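Local coordinates for lantibiotic dehydratase (Microbispora corallina, PDB 5EHK), which probably dehydrates serine and threonine residues of the NAI-107 precursor peptide in a tRNA-dependent reaction, as a lantibiotic dehydratase, at residues A[689-703]-A[749-763]. Residues are numbered along the deposited sequence; the frame is centred on the assembly and turned at random.
Sequences APLWRMDQLRGPADD and LRDELRRTPELIAQQ
An antiparallel strand pair, continued by packing of residues 694-701 on the end of helix 743-755 and the turn after it, joins 689-703 to 749-763. The strands are 685-693 and 760-763, and the latter also pairs with strand 726-730. Trp692 and Ala761 form a hydrogen-bonded pair: Trp692 N to Ala761 O is 2.9 Å and Ala761 N to Trp692 O is 3.0 Å. Both bonds lie in the carbonyl planes. The Trp692 ring turns its edge to the other strand, with CZ3 at 3.8 Å from Gln763 CB. Its NE1 is bonded to Trp721 O. On the opposite face, Leu691 CD2 meets Ile760 CD1.

Past the strands, Met694 packs among three leucines, Leu749, Leu753 and Leu759. Its chain bends at chi3 (-40°), which brings CE against Leu759 CB at 3.4 Å and also against Leu753 CD1. SD touches Leu749 CD1 at 4.1 Å, the two side chains meeting at a slant. Leu697 CB packs on Leu753 CD2 at 3.7 Å.

Arg698 reaches the turn after helix 743-755 with an extended chain. NE (3.0 Å) and NH2 both make weak, bent bonds to Pro757 O. Arg698 NH2 also forms a salt bridge with Asp695 OD2; Arg693 holds the same carboxylate side-on, NE to OD1 and NH2 to OD2. Further along, Ala701 CB touches CG of both Arg750 and Arg754, each at 4.0 Å.

Two backbone bonds set the strand register, while the Met694 and leucine contacts are apolar, and Asp695 probably helps orient Arg698 toward the turn carbonyl.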
ATOM      1  N   ALA A 689     -18.103  23.877 -11.021  1.00 23.20           N
ATOM      2  CA  ALA A 689     -19.253  24.610 -10.501  1.00 24.38           C
ATOM      3  C   ALA A 689     -19.152  24.799  -8.976  1.00 29.40           C
ATOM      4  O   ALA A 689     -18.377  24.115  -8.307  1.00 30.45           O
ATOM      5  CB  ALA A 689     -20.542  23.879 -10.870  1.00 23.75           C
ATOM      6  N   PRO A 690     -19.909  25.760  -8.418  1.00 31.25           N
ATOM      7  CA  PRO A 690     -19.900  25.869  -6.957  1.00 32.95           C
ATOM      8  C   PRO A 690     -20.626  24.690  -6.328  1.00 27.11           C
ATOM      9  O   PRO A 690     -21.466  24.063  -6.973  1.00 27.36           O
ATOM     10  CB  PRO A 690     -20.638  27.194  -6.689  1.00 32.34           C
ATOM     11  CG  PRO A 690     -20.536  27.945  -7.963  1.00 34.83           C
ATOM     12  CD  PRO A 690     -20.620  26.891  -9.035  1.00 32.10           C
ATOM     13  N   LEU A 691     -20.296  24.417  -5.070  1.00 29.43           N
ATOM     14  CA  LEU A 691     -20.537  23.117  -4.459  1.00 27.60           C
ATOM     15  C   LEU A 691     -20.961  23.113  -2.982  1.00 26.67           C
ATOM     16  O   LEU A 691     -20.224  23.587  -2.122  1.00 29.33           O
ATOM     17  CB  LEU A 691     -19.234  22.370  -4.560  1.00 24.22           C
ATOM     18  CG  LEU A 691     -19.369  21.089  -5.325  1.00 25.24           C
ATOM     19  CD1 LEU A 691     -17.953  20.582  -5.587  1.00 20.79           C
ATOM     20  CD2 LEU A 691     -20.193  20.165  -4.440  1.00 25.15           C
ATOM     21  N   TRP A 692     -22.117  22.533  -2.681  1.00 24.77           N
ATOM     22  CA  TRP A 692     -22.577  22.434  -1.287  1.00 26.71           C
ATOM     23  C   TRP A 692     -22.753  20.987  -0.833  1.00 24.31           C
ATOM     24  O   TRP A 692     -23.543  20.247  -1.420  1.00 22.50           O
ATOM     25  CB  TRP A 692     -23.920  23.165  -1.102  1.00 28.60           C
ATOM     26  CG  TRP A 692     -23.809  24.648  -1.093  1.00 28.74           C
ATOM     27  CD1 TRP A 692     -23.567  25.433  -0.015  1.00 29.20           C
ATOM     28  CD2 TRP A 692     -23.938  25.528  -2.215  1.00 30.14           C
ATOM     29  NE1 TRP A 692     -23.526  26.751  -0.390  1.00 34.86           N
ATOM     30  CE2 TRP A 692     -23.749  26.836  -1.739  1.00 34.45           C
ATOM     31  CE3 TRP A 692     -24.186  25.335  -3.574  1.00 26.82           C
ATOM     32  CZ2 TRP A 692     -23.805  27.950  -2.572  1.00 29.86           C
ATOM     33  CZ3 TRP A 692     -24.233  26.430  -4.397  1.00 32.02           C
ATOM     34  CH2 TRP A 692     -24.044  27.728  -3.893  1.00 32.40           C
ATOM     35  N   ARG A 693     -22.050  20.571   0.215  1.00 23.16           N
ATOM     36  CA  ARG A 693     -22.305  19.235   0.755  1.00 25.57           C
ATOM     37  C   ARG A 693     -23.611  19.283   1.508  1.00 26.37           C
ATOM     38  O   ARG A 693     -24.051  20.353   1.889  1.00 31.42           O
ATOM     39  CB  ARG A 693     -21.201  18.758   1.686  1.00 29.77           C
ATOM     40  CG  ARG A 693     -19.804  18.737   1.084  1.00 29.31           C
ATOM     41  CD  ARG A 693     -18.827  18.028   2.028  1.00 32.36           C
ATOM     42  NE  ARG A 693     -19.304  16.706   2.416  1.00 29.67           N
ATOM     43  CZ  ARG A 693     -18.626  15.594   2.180  1.00 25.04           C
ATOM     44  NH1 ARG A 693     -17.439  15.660   1.595  1.00 26.23           N
ATOM     45  NH2 ARG A 693     -19.125  14.430   2.545  1.00 25.05           N
ATOM     46  N   MET A 694     -24.251  18.134   1.695  1.00 33.48           N
ATOM     47  CA  MET A 694     -25.525  18.096   2.411  1.00 32.03           C
ATOM     48  C   MET A 694     -25.546  17.157   3.632  1.00 34.84           C
ATOM     49  O   MET A 694     -26.610  16.636   3.969  1.00 38.26           O
ATOM     50  CB  MET A 694     -26.658  17.707   1.460  1.00 27.72           C
ATOM     51  CG  MET A 694     -26.756  18.563   0.225  1.00 31.42           C
ATOM     52  SD  MET A 694     -28.232  18.163  -0.738  1.00 32.48           S
ATOM     53  CE  MET A 694     -28.201  16.406  -0.552  1.00 38.93           C
ATOM     54  N   ASP A 695     -24.391  16.942   4.274  1.00 34.14           N
ATOM     55  CA  ASP A 695     -24.269  16.047   5.441  1.00 38.61           C
ATOM     56  C   ASP A 695     -25.252  16.415   6.579  1.00 43.29           C
ATOM     57  O   ASP A 695     -26.009  15.576   7.082  1.00 40.82           O
ATOM     58  CB  ASP A 695     -22.848  16.089   6.005  1.00 39.98           C
ATOM     59  CG  ASP A 695     -21.775  15.936   4.938  1.00 40.11           C
ATOM     60  OD1 ASP A 695     -21.499  16.922   4.221  1.00 36.74           O
ATOM     61  OD2 ASP A 695     -21.192  14.841   4.822  1.00 41.51           O
ATOM     62  N   GLN A 696     -25.248  17.689   6.956  1.00 42.52           N
ATOM     63  CA  GLN A 696     -26.101  18.198   8.029  1.00 43.89           C
ATOM     64  C   GLN A 696     -27.571  17.861   7.819  1.00 47.42           C
ATOM     65  O   GLN A 696     -28.354  17.848   8.765  1.00 45.29           O
ATOM     66  CB  GLN A 696     -25.992  19.719   8.100  1.00 41.24           C
ATOM     67  CG  GLN A 696     -24.657  20.259   8.557  1.00 47.96           C
ATOM     68  CD  GLN A 696     -24.621  21.768   8.456  1.00 48.99           C
ATOM     69  OE1 GLN A 696     -25.384  22.367   7.683  1.00 37.99           O
ATOM     70  NE2 GLN A 696     -23.737  22.395   9.230  1.00 45.26           N
ATOM     71  N   LEU A 697     -27.956  17.645   6.569  1.00 44.81           N
ATOM     72  CA  LEU A 697     -29.352  17.417   6.251  1.00 46.77           C
ATOM     73  C   LEU A 697     -29.742  15.939   6.330  1.00 48.33           C
ATOM     74  O   LEU A 697     -30.914  15.595   6.151  1.00 49.05           O
ATOM     75  CB  LEU A 697     -29.668  17.979   4.863  1.00 46.45           C
ATOM     76  CG  LEU A 697     -29.688  19.494   4.684  1.00 38.21           C
ATOM     77  CD1 LEU A 697     -29.662  19.829   3.214  1.00 34.64           C
ATOM     78  CD2 LEU A 697     -30.924  20.065   5.318  1.00 43.91           C
ATOM     79  N   ARG A 698     -28.770  15.066   6.592  1.00 45.13           N
ATOM     80  CA  ARG A 698     -29.037  13.629   6.537  1.00 49.37           C
ATOM     81  C   ARG A 698     -29.909  13.192   7.699  1.00 55.20           C
ATOM     82  O   ARG A 698     -30.893  12.471   7.515  1.00 50.13           O
ATOM     83  CB  ARG A 698     -27.738  12.829   6.537  1.00 46.95           C
ATOM     84  CG  ARG A 698     -27.006  12.867   5.218  1.00 51.49           C
ATOM     85  CD  ARG A 698     -25.603  12.330   5.379  1.00 57.40           C
ATOM     86  NE  ARG A 698     -24.769  12.621   4.218  1.00 60.53           N
ATOM     87  CZ  ARG A 698     -23.442  12.518   4.211  1.00 59.72           C
ATOM     88  NH1 ARG A 698     -22.799  12.139   5.307  1.00 56.02           N
ATOM     89  NH2 ARG A 698     -22.755  12.800   3.111  1.00 59.64           N
ATOM     90  N   GLY A 699     -29.539  13.645   8.892  1.00 48.22           N
ATOM     91  CA  GLY A 699     -30.313  13.397  10.091  1.00 51.96           C
ATOM     92  C   GLY A 699     -31.708  14.001  10.091  1.00 54.34           C
ATOM     93  O   GLY A 699     -32.656  13.327  10.491  1.00 64.31           O
ATOM     94  N   PRO A 700     -31.844  15.281   9.688  1.00 48.13           N
ATOM     95  CA  PRO A 700     -33.185  15.875   9.577  1.00 51.71           C
ATOM     96  C   PRO A 700     -34.041  15.245   8.478  1.00 53.14           C
ATOM     97  O   PRO A 700     -35.269  15.303   8.548  1.00 58.34           O
ATOM     98  CB  PRO A 700     -32.897  17.346   9.268  1.00 47.90           C
ATOM     99  CG  PRO A 700     -31.565  17.597   9.851  1.00 46.12           C
ATOM    100  CD  PRO A 700     -30.795  16.313   9.672  1.00 47.52           C
ATOM    101  N   ALA A 701     -33.399  14.681   7.463  1.00 52.98           N
ATOM    102  CA  ALA A 701     -34.098  13.827   6.518  1.00 61.44           C
ATOM    103  C   ALA A 701     -34.334  12.521   7.274  1.00 71.62           C
ATOM    104  O   ALA A 701     -33.714  12.313   8.311  1.00 73.01           O
ATOM    105  CB  ALA A 701     -33.255  13.596   5.300  1.00 57.58           C
ATOM    106  N   ASP A 702     -35.256  11.683   6.801  1.00 69.24           N
ATOM    107  CA  ASP A 702     -35.576  10.374   7.427  1.00 82.97           C
ATOM    108  C   ASP A 702     -36.149  10.333   8.868  1.00 86.80           C
ATOM    109  O   ASP A 702     -36.681   9.298   9.291  1.00 87.04           O
ATOM    110  CB  ASP A 702     -34.420   9.354   7.269  1.00 82.28           C
ATOM    111  CG  ASP A 702     -33.238   9.619   8.211  1.00 83.33           C
ATOM    112  OD1 ASP A 702     -33.447   9.875   9.422  1.00 81.15           O
ATOM    113  OD2 ASP A 702     -32.083   9.578   7.727  1.00 88.21           O
ATOM    114  N   ASP A 703     -36.048  11.432   9.615  1.00 80.54           N
ATOM    115  CA  ASP A 703     -36.760  11.530  10.884  1.00 80.49           C
ATOM    116  C   ASP A 703     -38.246  11.497  10.566  1.00 90.44           C
ATOM    117  O   ASP A 703     -38.742  12.347   9.822  1.00 91.12           O
ATOM    118  CB  ASP A 703     -36.413  12.832  11.611  1.00 77.41           C
ATOM    119  CG  ASP A 703     -37.331  13.104  12.795  1.00 85.36           C
ATOM    120  OD1 ASP A 703     -37.089  12.532  13.878  1.00 91.95           O
ATOM    121  OD2 ASP A 703     -38.291  13.894  12.647  1.00 79.04           O
ATOM    122  N   LEU A 749     -36.287  16.437  -2.606  1.00 44.79           N
ATOM    123  CA  LEU A 749     -34.911  16.525  -2.144  1.00 40.10           C
ATOM    124  C   LEU A 749     -34.724  15.669  -0.905  1.00 45.00           C
ATOM    125  O   LEU A 749     -33.644  15.128  -0.678  1.00 51.02           O
ATOM    126  CB  LEU A 749     -34.510  17.971  -1.843  1.00 39.42           C
ATOM    127  CG  LEU A 749     -33.131  18.179  -1.198  1.00 33.58           C
ATOM    128  CD1 LEU A 749     -32.040  18.001  -2.214  1.00 27.58           C
ATOM    129  CD2 LEU A 749     -32.998  19.535  -0.515  1.00 40.96           C
ATOM    130  N   ARG A 750     -35.772  15.533  -0.103  1.00 40.96           N
ATOM    131  CA  ARG A 750     -35.652  14.744   1.113  1.00 47.65           C
ATOM    132  C   ARG A 750     -35.575  13.267   0.767  1.00 49.42           C
ATOM    133  O   ARG A 750     -34.728  12.544   1.286  1.00 56.02           O
ATOM    134  CB  ARG A 750     -36.814  15.016   2.066  1.00 58.78           C
ATOM    135  CG  ARG A 750     -36.708  14.315   3.422  1.00 58.67           C
ATOM    136  CD  ARG A 750     -37.898  14.713   4.282  1.00 61.48           C
ATOM    137  NE  ARG A 750     -37.910  14.096   5.605  1.00 65.34           N
ATOM    138  CZ  ARG A 750     -38.793  14.409   6.547  1.00 67.27           C
ATOM    139  NH1 ARG A 750     -39.729  15.315   6.295  1.00 65.38           N
ATOM    140  NH2 ARG A 750     -38.752  13.817   7.732  1.00 73.54           N
ATOM    141  N   ASP A 751     -36.461  12.825  -0.118  1.00 48.75           N
ATOM    142  CA  ASP A 751     -36.497  11.435  -0.544  1.00 48.14           C
ATOM    143  C   ASP A 751     -35.198  11.076  -1.244  1.00 51.20           C
ATOM    144  O   ASP A 751     -34.639   9.996  -1.037  1.00 51.62           O
ATOM    145  CB  ASP A 751     -37.665  11.213  -1.501  1.00 49.86           C
ATOM    146  CG  ASP A 751     -37.949   9.743  -1.750  1.00 58.10           C
ATOM    147  OD1 ASP A 751     -37.709   8.917  -0.840  1.00 65.54           O
ATOM    148  OD2 ASP A 751     -38.402   9.410  -2.866  1.00 59.11           O
ATOM    149  N   GLU A 752     -34.720  11.994  -2.077  1.00 52.26           N
ATOM    150  CA  GLU A 752     -33.495  11.769  -2.833  1.00 52.94           C
ATOM    151  C   GLU A 752     -32.274  11.677  -1.920  1.00 51.88           C
ATOM    152  O   GLU A 752     -31.321  10.962  -2.228  1.00 48.77           O
ATOM    153  CB  GLU A 752     -33.303  12.850  -3.903  1.00 44.76           C
ATOM    154  CG  GLU A 752     -32.142  12.589  -4.848  1.00 43.50           C
ATOM    155  CD  GLU A 752     -32.375  11.403  -5.782  1.00 54.61           C
ATOM    156  OE1 GLU A 752     -33.513  11.206  -6.264  1.00 50.46           O
ATOM    157  OE2 GLU A 752     -31.406  10.656  -6.029  1.00 59.39           O
ATOM    158  N   LEU A 753     -32.293  12.424  -0.815  1.00 50.46           N
ATOM    159  CA  LEU A 753     -31.180  12.401   0.131  1.00 49.19           C
ATOM    160  C   LEU A 753     -31.170  11.147   1.007  1.00 49.37           C
ATOM    161  O   LEU A 753     -30.113  10.579   1.272  1.00 48.33           O
ATOM    162  CB  LEU A 753     -31.148  13.667   0.986  1.00 45.98           C
ATOM    163  CG  LEU A 753     -29.946  13.784   1.931  1.00 46.72           C
ATOM    164  CD1 LEU A 753     -28.655  13.419   1.222  1.00 43.49           C
ATOM    165  CD2 LEU A 753     -29.851  15.186   2.506  1.00 46.41           C
ATOM    166  N   ARG A 754     -32.346  10.714   1.447  1.00 51.25           N
ATOM    167  CA  ARG A 754     -32.452   9.472   2.201  1.00 53.60           C
ATOM    168  C   ARG A 754     -31.922   8.359   1.319  1.00 53.87           C
ATOM    169  O   ARG A 754     -31.227   7.449   1.775  1.00 55.45           O
ATOM    170  CB  ARG A 754     -33.911   9.186   2.570  1.00 59.35           C
ATOM    171  CG  ARG A 754     -34.575  10.243   3.459  1.00 66.40           C
ATOM    172  CD  ARG A 754     -36.074   9.983   3.635  1.00 68.02           C
ATOM    173  NE  ARG A 754     -36.334   8.702   4.289  1.00 85.03           N
ATOM    174  CZ  ARG A 754     -37.547   8.201   4.511  1.00 83.85           C
ATOM    175  NH1 ARG A 754     -38.628   8.870   4.130  1.00 75.68           N
ATOM    176  NH2 ARG A 754     -37.678   7.025   5.112  1.00 86.61           N
ATOM    177  N   ARG A 755     -32.243   8.467   0.038  1.00 54.74           N
ATOM    178  CA  ARG A 755     -31.892   7.469  -0.960  1.00 52.71           C
ATOM    179  C   ARG A 755     -30.427   7.547  -1.417  1.00 52.72           C
ATOM    180  O   ARG A 755     -29.772   6.524  -1.568  1.00 59.11           O
ATOM    181  CB  ARG A 755     -32.849   7.582  -2.148  1.00 53.83           C
ATOM    182  CG  ARG A 755     -32.467   6.753  -3.339  1.00 58.83           C
ATOM    183  CD  ARG A 755     -33.413   6.980  -4.503  1.00 62.42           C
ATOM    184  NE  ARG A 755     -32.960   6.244  -5.675  1.00 66.98           N
ATOM    185  CZ  ARG A 755     -32.139   6.738  -6.589  1.00 72.61           C
ATOM    186  NH1 ARG A 755     -31.705   7.983  -6.483  1.00 63.67           N
ATOM    187  NH2 ARG A 755     -31.767   5.991  -7.621  1.00 92.08           N
ATOM    188  N   THR A 756     -29.915   8.754  -1.639  1.00 50.68           N
ATOM    189  CA  THR A 756     -28.538   8.914  -2.110  1.00 52.21           C
ATOM    190  C   THR A 756     -27.747   9.851  -1.199  1.00 55.86           C
ATOM    191  O   THR A 756     -27.631  11.040  -1.492  1.00 54.74           O
ATOM    192  CB  THR A 756     -28.508   9.508  -3.539  1.00 54.77           C
ATOM    193  OG1 THR A 756     -29.603   8.992  -4.305  1.00 61.82           O
ATOM    194  CG2 THR A 756     -27.203   9.175  -4.239  1.00 54.98           C
ATOM    195  N   PRO A 757     -27.166   9.304  -0.115  1.00 56.17           N
ATOM    196  CA  PRO A 757     -26.488  10.001   0.993  1.00 53.54           C
ATOM    197  C   PRO A 757     -25.326  10.922   0.616  1.00 50.89           C
ATOM    198  O   PRO A 757     -25.088  11.899   1.321  1.00 53.98           O
ATOM    199  CB  PRO A 757     -25.938   8.850   1.842  1.00 50.75           C
ATOM    200  CG  PRO A 757     -25.849   7.707   0.912  1.00 55.29           C
ATOM    201  CD  PRO A 757     -27.032   7.846   0.008  1.00 54.76           C
ATOM    202  N   GLU A 758     -24.600  10.623  -0.450  1.00 43.48           N
ATOM    203  CA  GLU A 758     -23.455  11.455  -0.803  1.00 49.37           C
ATOM    204  C   GLU A 758     -23.834  12.558  -1.808  1.00 46.20           C
ATOM    205  O   GLU A 758     -22.974  13.114  -2.488  1.00 43.37           O
ATOM    206  CB  GLU A 758     -22.302  10.586  -1.328  1.00 46.50           C
ATOM    207  CG  GLU A 758     -22.515  10.022  -2.737  1.00 45.01           C
ATOM    208  CD  GLU A 758     -23.690   9.058  -2.834  1.00 53.33           C
ATOM    209  OE1 GLU A 758     -24.252   8.666  -1.781  1.00 51.36           O
ATOM    210  OE2 GLU A 758     -24.063   8.703  -3.975  1.00 56.92           O
ATOM    211  N   LEU A 759     -25.120  12.893  -1.859  1.00 45.08           N
ATOM    212  CA  LEU A 759     -25.649  13.883  -2.803  1.00 40.51           C
ATOM    213  C   LEU A 759     -25.070  15.265  -2.534  1.00 36.32           C
ATOM    214  O   LEU A 759     -24.729  15.603  -1.400  1.00 38.54           O
ATOM    215  CB  LEU A 759     -27.179  13.924  -2.715  1.00 40.88           C
ATOM    216  CG  LEU A 759     -28.085  14.762  -3.630  1.00 35.50           C
ATOM    217  CD1 LEU A 759     -27.893  14.446  -5.087  1.00 35.74           C
ATOM    218  CD2 LEU A 759     -29.545  14.536  -3.232  1.00 41.97           C
ATOM    219  N   ILE A 760     -24.929  16.057  -3.589  1.00 32.33           N
ATOM    220  CA  ILE A 760     -24.461  17.423  -3.434  1.00 32.13           C
ATOM    221  C   ILE A 760     -25.396  18.412  -4.127  1.00 29.58           C
ATOM    222  O   ILE A 760     -26.374  18.019  -4.768  1.00 30.86           O
ATOM    223  CB  ILE A 760     -23.055  17.601  -4.000  1.00 29.64           C
ATOM    224  CG1 ILE A 760     -23.055  17.296  -5.495  1.00 33.15           C
ATOM    225  CG2 ILE A 760     -22.093  16.744  -3.235  1.00 22.82           C
ATOM    226  CD1 ILE A 760     -21.783  17.684  -6.198  1.00 34.78           C
ATOM    227  N   ALA A 761     -25.108  19.699  -3.960  1.00 28.86           N
ATOM    228  CA  ALA A 761     -25.892  20.741  -4.602  1.00 25.32           C
ATOM    229  C   ALA A 761     -24.991  21.654  -5.412  1.00 26.22           C
ATOM    230  O   ALA A 761     -24.036  22.225  -4.875  1.00 23.38           O
ATOM    231  CB  ALA A 761     -26.649  21.527  -3.576  1.00 24.20           C
ATOM    232  N   GLN A 762     -25.298  21.800  -6.699  1.00 24.96           N
ATOM    233  CA  GLN A 762     -24.566  22.745  -7.528  1.00 27.32           C
ATOM    234  C   GLN A 762     -25.394  23.998  -7.828  1.00 35.03           C
ATOM    235  O   GLN A 762     -26.619  23.941  -8.056  1.00 24.53           O
ATOM    236  CB  GLN A 762     -24.139  22.094  -8.836  1.00 30.53           C
ATOM    237  CG  GLN A 762     -22.749  21.478  -8.825  1.00 30.68           C
ATOM    238  CD  GLN A 762     -22.421  20.770 -10.143  1.00 39.68           C
ATOM    239  OE1 GLN A 762     -22.949  21.118 -11.211  1.00 43.46           O
ATOM    240  NE2 GLN A 762     -21.577  19.742 -10.062  1.00 37.81           N
ATOM    241  N   GLN A 763     -24.712  25.138  -7.812  1.00 33.39           N
ATOM    242  CA  GLN A 763     -25.307  26.351  -8.311  1.00 34.42           C
ATOM    243  C   GLN A 763     -25.501  26.199  -9.812  1.00 32.20           C
ATOM    244  O   GLN A 763     -24.569  25.814 -10.526  1.00 34.17           O
ATOM    245  CB  GLN A 763     -24.445  27.567  -7.998  1.00 35.48           C
ATOM    246  CG  GLN A 763     -25.101  28.869  -8.434  1.00 38.27           C
ATOM    247  CD  GLN A 763     -24.392  30.104  -7.904  1.00 42.00           C
ATOM    248  OE1 GLN A 763     -23.152  30.158  -7.840  1.00 38.50           O
ATOM    249  NE2 GLN A 763     -25.180  31.120  -7.542  1.00 37.65           N
TER